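Local coordinates for protein NtrC family transcriptional regulator (Clostridium acetobutylicum ATCC 824, PDB 2Q5C) that probably acts as a sigma-54-dependent, ATP-binding transcriptional regulator, of which this chain is the N-terminal PrpR-type part, at residues 45-59 with 65-78. Sequence-based numbering, arbitrary orientation.
Sequences AFGLQDEVDAIISRG and IKKSVSIPSISIKV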
# COMPACT_ATOMS: atom_id res chain seq x y z
N ALA A 45 11.22 -3.04 -9.86
CA ALA A 45 11.63 -4.24 -9.12
C ALA A 45 12.37 -5.23 -10.02
O ALA A 45 13.41 -5.77 -9.63
CB ALA A 45 10.45 -4.90 -8.49
N PHE A 46 11.85 -5.44 -11.22
CA PHE A 46 12.48 -6.36 -12.15
C PHE A 46 13.90 -5.88 -12.46
O PHE A 46 14.85 -6.67 -12.50
CB PHE A 46 11.64 -6.46 -13.43
CG PHE A 46 12.12 -7.51 -14.36
CD1 PHE A 46 11.60 -8.80 -14.29
CD2 PHE A 46 13.15 -7.24 -15.27
CE1 PHE A 46 12.08 -9.82 -15.16
CE2 PHE A 46 13.64 -8.23 -16.13
CZ PHE A 46 13.11 -9.51 -16.06
N GLY A 47 14.05 -4.57 -12.63
CA GLY A 47 15.37 -3.98 -12.97
C GLY A 47 16.36 -4.09 -11.82
O GLY A 47 17.56 -4.11 -12.04
N LEU A 48 15.85 -4.14 -10.59
CA LEU A 48 16.69 -4.20 -9.38
C LEU A 48 17.01 -5.60 -8.89
O LEU A 48 17.86 -5.79 -8.01
CB LEU A 48 15.95 -3.51 -8.22
CG LEU A 48 15.99 -1.99 -8.20
CD1 LEU A 48 15.01 -1.51 -7.16
CD2 LEU A 48 17.39 -1.53 -7.86
N GLN A 49 16.34 -6.60 -9.44
CA GLN A 49 16.34 -7.87 -8.73
C GLN A 49 17.70 -8.55 -8.69
O GLN A 49 17.96 -9.30 -7.74
CB GLN A 49 15.24 -8.80 -9.21
CG GLN A 49 15.42 -9.34 -10.58
CD GLN A 49 14.39 -10.40 -10.87
OE1 GLN A 49 14.08 -11.25 -10.03
NE2 GLN A 49 13.85 -10.36 -12.06
N ASP A 50 18.56 -8.29 -9.67
CA ASP A 50 19.87 -8.93 -9.63
C ASP A 50 20.85 -8.11 -8.78
O ASP A 50 21.99 -8.52 -8.57
CB ASP A 50 20.42 -9.14 -11.05
CG ASP A 50 19.64 -10.18 -11.84
OD1 ASP A 50 19.04 -11.11 -11.24
OD2 ASP A 50 19.64 -10.08 -13.09
N GLU A 51 20.38 -6.97 -8.26
CA GLU A 51 21.22 -6.06 -7.47
C GLU A 51 20.85 -5.94 -5.99
O GLU A 51 21.53 -5.23 -5.24
CB GLU A 51 21.20 -4.64 -8.05
CG GLU A 51 21.57 -4.54 -9.52
CD GLU A 51 21.37 -3.14 -10.09
OE1 GLU A 51 20.93 -2.21 -9.36
OE2 GLU A 51 21.67 -2.97 -11.29
N VAL A 52 19.76 -6.57 -5.57
CA VAL A 52 19.33 -6.53 -4.18
C VAL A 52 18.95 -7.92 -3.69
O VAL A 52 18.72 -8.84 -4.51
CB VAL A 52 18.12 -5.55 -3.94
CG1 VAL A 52 18.48 -4.16 -4.46
CG2 VAL A 52 16.85 -6.06 -4.61
N ASP A 53 18.88 -8.08 -2.36
CA ASP A 53 18.57 -9.39 -1.74
C ASP A 53 17.06 -9.59 -1.54
O ASP A 53 16.59 -10.72 -1.47
CB ASP A 53 19.28 -9.54 -0.41
CG ASP A 53 20.78 -9.53 -0.57
OD1 ASP A 53 21.31 -10.57 -1.00
OD2 ASP A 53 21.42 -8.50 -0.33
N ALA A 54 16.31 -8.52 -1.41
CA ALA A 54 14.87 -8.62 -1.21
C ALA A 54 14.22 -7.29 -1.55
O ALA A 54 14.88 -6.27 -1.54
CB ALA A 54 14.56 -8.97 0.25
N ILE A 55 12.91 -7.34 -1.81
CA ILE A 55 12.08 -6.16 -2.08
C ILE A 55 10.94 -6.17 -1.08
O ILE A 55 10.37 -7.23 -0.79
CB ILE A 55 11.58 -6.15 -3.49
CG1 ILE A 55 12.80 -6.03 -4.43
CG2 ILE A 55 10.64 -4.94 -3.74
CD1 ILE A 55 12.52 -6.39 -5.85
N ILE A 56 10.62 -4.99 -0.52
CA ILE A 56 9.46 -4.76 0.35
C ILE A 56 8.54 -3.78 -0.35
O ILE A 56 8.98 -2.77 -0.94
CB ILE A 56 9.90 -4.20 1.74
CG1 ILE A 56 10.79 -5.19 2.50
CG2 ILE A 56 8.65 -3.81 2.53
CD1 ILE A 56 11.41 -4.63 3.75
N SER A 57 7.24 -4.04 -0.28
CA SER A 57 6.23 -3.16 -0.88
C SER A 57 4.93 -3.41 -0.16
O SER A 57 4.92 -4.20 0.78
CB SER A 57 6.14 -3.31 -2.40
OG SER A 57 5.68 -4.62 -2.71
N ARG A 58 3.85 -2.74 -0.56
CA ARG A 58 2.62 -2.87 0.18
C ARG A 58 1.48 -3.19 -0.76
O ARG A 58 1.45 -2.76 -1.91
CB ARG A 58 2.38 -1.55 0.90
CG ARG A 58 1.25 -1.58 1.89
CD ARG A 58 1.51 -0.54 2.97
NE ARG A 58 1.18 0.81 2.54
CZ ARG A 58 0.07 1.47 2.90
NH1 ARG A 58 -0.14 2.69 2.45
NH2 ARG A 58 -0.82 0.90 3.72
N GLY A 59 0.50 -3.93 -0.23
CA GLY A 59 -0.78 -4.07 -0.89
C GLY A 59 -0.73 -4.56 -2.33
O GLY A 59 0.02 -5.51 -2.64
N ILE A 65 4.68 -7.08 -7.90
CA ILE A 65 6.10 -7.40 -7.77
C ILE A 65 6.31 -8.90 -7.60
O ILE A 65 7.20 -9.46 -8.27
CB ILE A 65 6.71 -6.59 -6.61
CG1 ILE A 65 6.75 -5.13 -7.03
CG2 ILE A 65 8.14 -7.08 -6.27
CD1 ILE A 65 7.18 -4.15 -5.93
N LYS A 66 5.54 -9.55 -6.75
CA LYS A 66 5.79 -10.96 -6.48
C LYS A 66 5.67 -11.79 -7.75
O LYS A 66 6.44 -12.73 -7.93
CB LYS A 66 4.85 -11.50 -5.42
CG LYS A 66 5.17 -12.94 -5.00
CD LYS A 66 4.26 -13.41 -3.87
CE LYS A 66 4.95 -14.46 -2.99
NZ LYS A 66 5.97 -13.82 -2.08
N LYS A 67 4.73 -11.43 -8.62
CA LYS A 67 4.49 -12.22 -9.84
C LYS A 67 5.53 -11.98 -10.91
O LYS A 67 5.54 -12.69 -11.93
CB LYS A 67 3.09 -11.96 -10.41
CG LYS A 67 1.98 -12.38 -9.47
CD LYS A 67 0.63 -12.38 -10.16
CE LYS A 67 -0.53 -12.33 -9.18
NZ LYS A 67 -0.38 -13.29 -8.05
N SER A 68 6.42 -11.01 -10.72
CA SER A 68 7.38 -10.71 -11.79
C SER A 68 8.87 -10.78 -11.42
O SER A 68 9.72 -10.63 -12.31
CB SER A 68 7.05 -9.39 -12.47
OG SER A 68 6.85 -8.36 -11.53
N VAL A 69 9.18 -10.98 -10.15
CA VAL A 69 10.57 -11.17 -9.72
C VAL A 69 10.81 -12.56 -9.15
O VAL A 69 9.87 -13.22 -8.71
CB VAL A 69 11.05 -10.07 -8.71
CG1 VAL A 69 10.81 -8.69 -9.30
CG2 VAL A 69 10.41 -10.22 -7.31
N SER A 70 12.07 -12.99 -9.16
CA SER A 70 12.39 -14.31 -8.60
C SER A 70 13.05 -14.23 -7.23
O SER A 70 13.31 -15.26 -6.61
CB SER A 70 13.26 -15.14 -9.58
OG SER A 70 14.38 -14.37 -9.99
N ILE A 71 13.31 -13.02 -6.75
CA ILE A 71 13.91 -12.87 -5.43
C ILE A 71 12.80 -12.65 -4.38
O ILE A 71 11.65 -12.43 -4.77
CB ILE A 71 14.91 -11.70 -5.39
CG1 ILE A 71 14.21 -10.37 -5.68
CG2 ILE A 71 16.03 -11.96 -6.42
CD1 ILE A 71 15.05 -9.13 -5.33
N PRO A 72 13.15 -12.74 -3.08
CA PRO A 72 12.13 -12.51 -2.04
C PRO A 72 11.41 -11.16 -2.15
O PRO A 72 12.06 -10.12 -2.31
CB PRO A 72 12.94 -12.56 -0.76
CG PRO A 72 14.09 -13.52 -1.09
CD PRO A 72 14.45 -13.15 -2.51
N SER A 73 10.08 -11.23 -2.14
CA SER A 73 9.17 -10.08 -2.24
C SER A 73 8.32 -10.14 -0.98
O SER A 73 7.57 -11.10 -0.77
CB SER A 73 8.26 -10.17 -3.47
OG SER A 73 7.27 -9.11 -3.48
N ILE A 74 8.43 -9.13 -0.13
CA ILE A 74 7.72 -9.09 1.16
C ILE A 74 6.65 -8.03 1.06
O ILE A 74 6.89 -6.94 0.53
CB ILE A 74 8.69 -8.78 2.32
CG1 ILE A 74 9.67 -9.93 2.56
CG2 ILE A 74 7.95 -8.45 3.61
CD1 ILE A 74 10.82 -9.99 1.53
N SER A 75 5.46 -8.37 1.54
CA SER A 75 4.33 -7.47 1.53
C SER A 75 4.09 -6.88 2.91
O SER A 75 3.97 -7.62 3.87
CB SER A 75 3.08 -8.23 1.11
OG SER A 75 2.07 -7.29 0.91
N ILE A 76 4.06 -5.54 3.00
CA ILE A 76 3.54 -4.87 4.20
C ILE A 76 2.02 -4.99 4.13
O ILE A 76 1.41 -4.61 3.12
CB ILE A 76 3.92 -3.36 4.24
CG1 ILE A 76 5.45 -3.16 4.22
CG2 ILE A 76 3.28 -2.71 5.48
CD1 ILE A 76 5.86 -1.73 3.76
N LYS A 77 1.41 -5.59 5.16
CA LYS A 77 -0.05 -5.75 5.12
C LYS A 77 -0.72 -4.45 5.52
O LYS A 77 -0.27 -3.81 6.47
CB LYS A 77 -0.49 -6.88 6.05
CG LYS A 77 0.24 -8.21 5.84
CD LYS A 77 0.08 -8.75 4.42
CE LYS A 77 0.95 -9.99 4.21
NZ LYS A 77 0.77 -10.60 2.85
N VAL A 78 -1.76 -4.08 4.77
CA VAL A 78 -2.65 -2.99 5.17
C VAL A 78 -3.49 -3.53 6.35
O VAL A 78 -4.10 -4.60 6.23
CB VAL A 78 -3.57 -2.54 4.03
CG1 VAL A 78 -4.36 -1.30 4.48
CG2 VAL A 78 -2.77 -2.22 2.75
O HOH W 1 11.71 -12.36 -13.04
O HOH W 2 7.49 -6.57 -2.34
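I55 and S57 of strand 54-58 pair in parallel with strand 73-76, the short axes within 4.5 Å at 30°. Four backbone bonds fix the register: I55 N to P72 O, I74 N to I55 O, S57 N to I74 O and I76 N to S57 O, the last at 2.7 Å. I55 and S57 each bond through both N-H and C=O, the alternation expected of a parallel ladder.

I56, R58, I74 and I76 share one sheet face, where I56 CG2 meets I76 CG1 at 3.7 Å and helices 14-27 and 170-187 supply cover. R58 passes obliquely over I76, CG near I76 O and CD against I76 CG2, while its NH1 bonds I166 O. On the opposite face, I65 CD1 reaches S57 OG at 3.6 Å, and one water bridges the hydroxyls of S57 and S73.

Beyond the strands, Q49 OE1 accepts two bonds: S70 N in the carbonyl plane (2.8 Å, 172° at the hydrogen) and S70 OG from above it. A water links Q49 NE2 to S68 O. I71 CG1, between backbone N and carbonyl carbon (chi1 63°), extends CD1 to V52 CG2 (3.6 Å) and I55 CD1 (3.8 Å), crossing both side chains roughly perpendicularly.

Strand 54-58, helix 59-66 and strand 73-76 form a beta-alpha-beta crossover, placing 73-76 at the margin of a four-stranded parallel sheet of order 2-1-3-4 in a Rossmann-like alpha/beta domain.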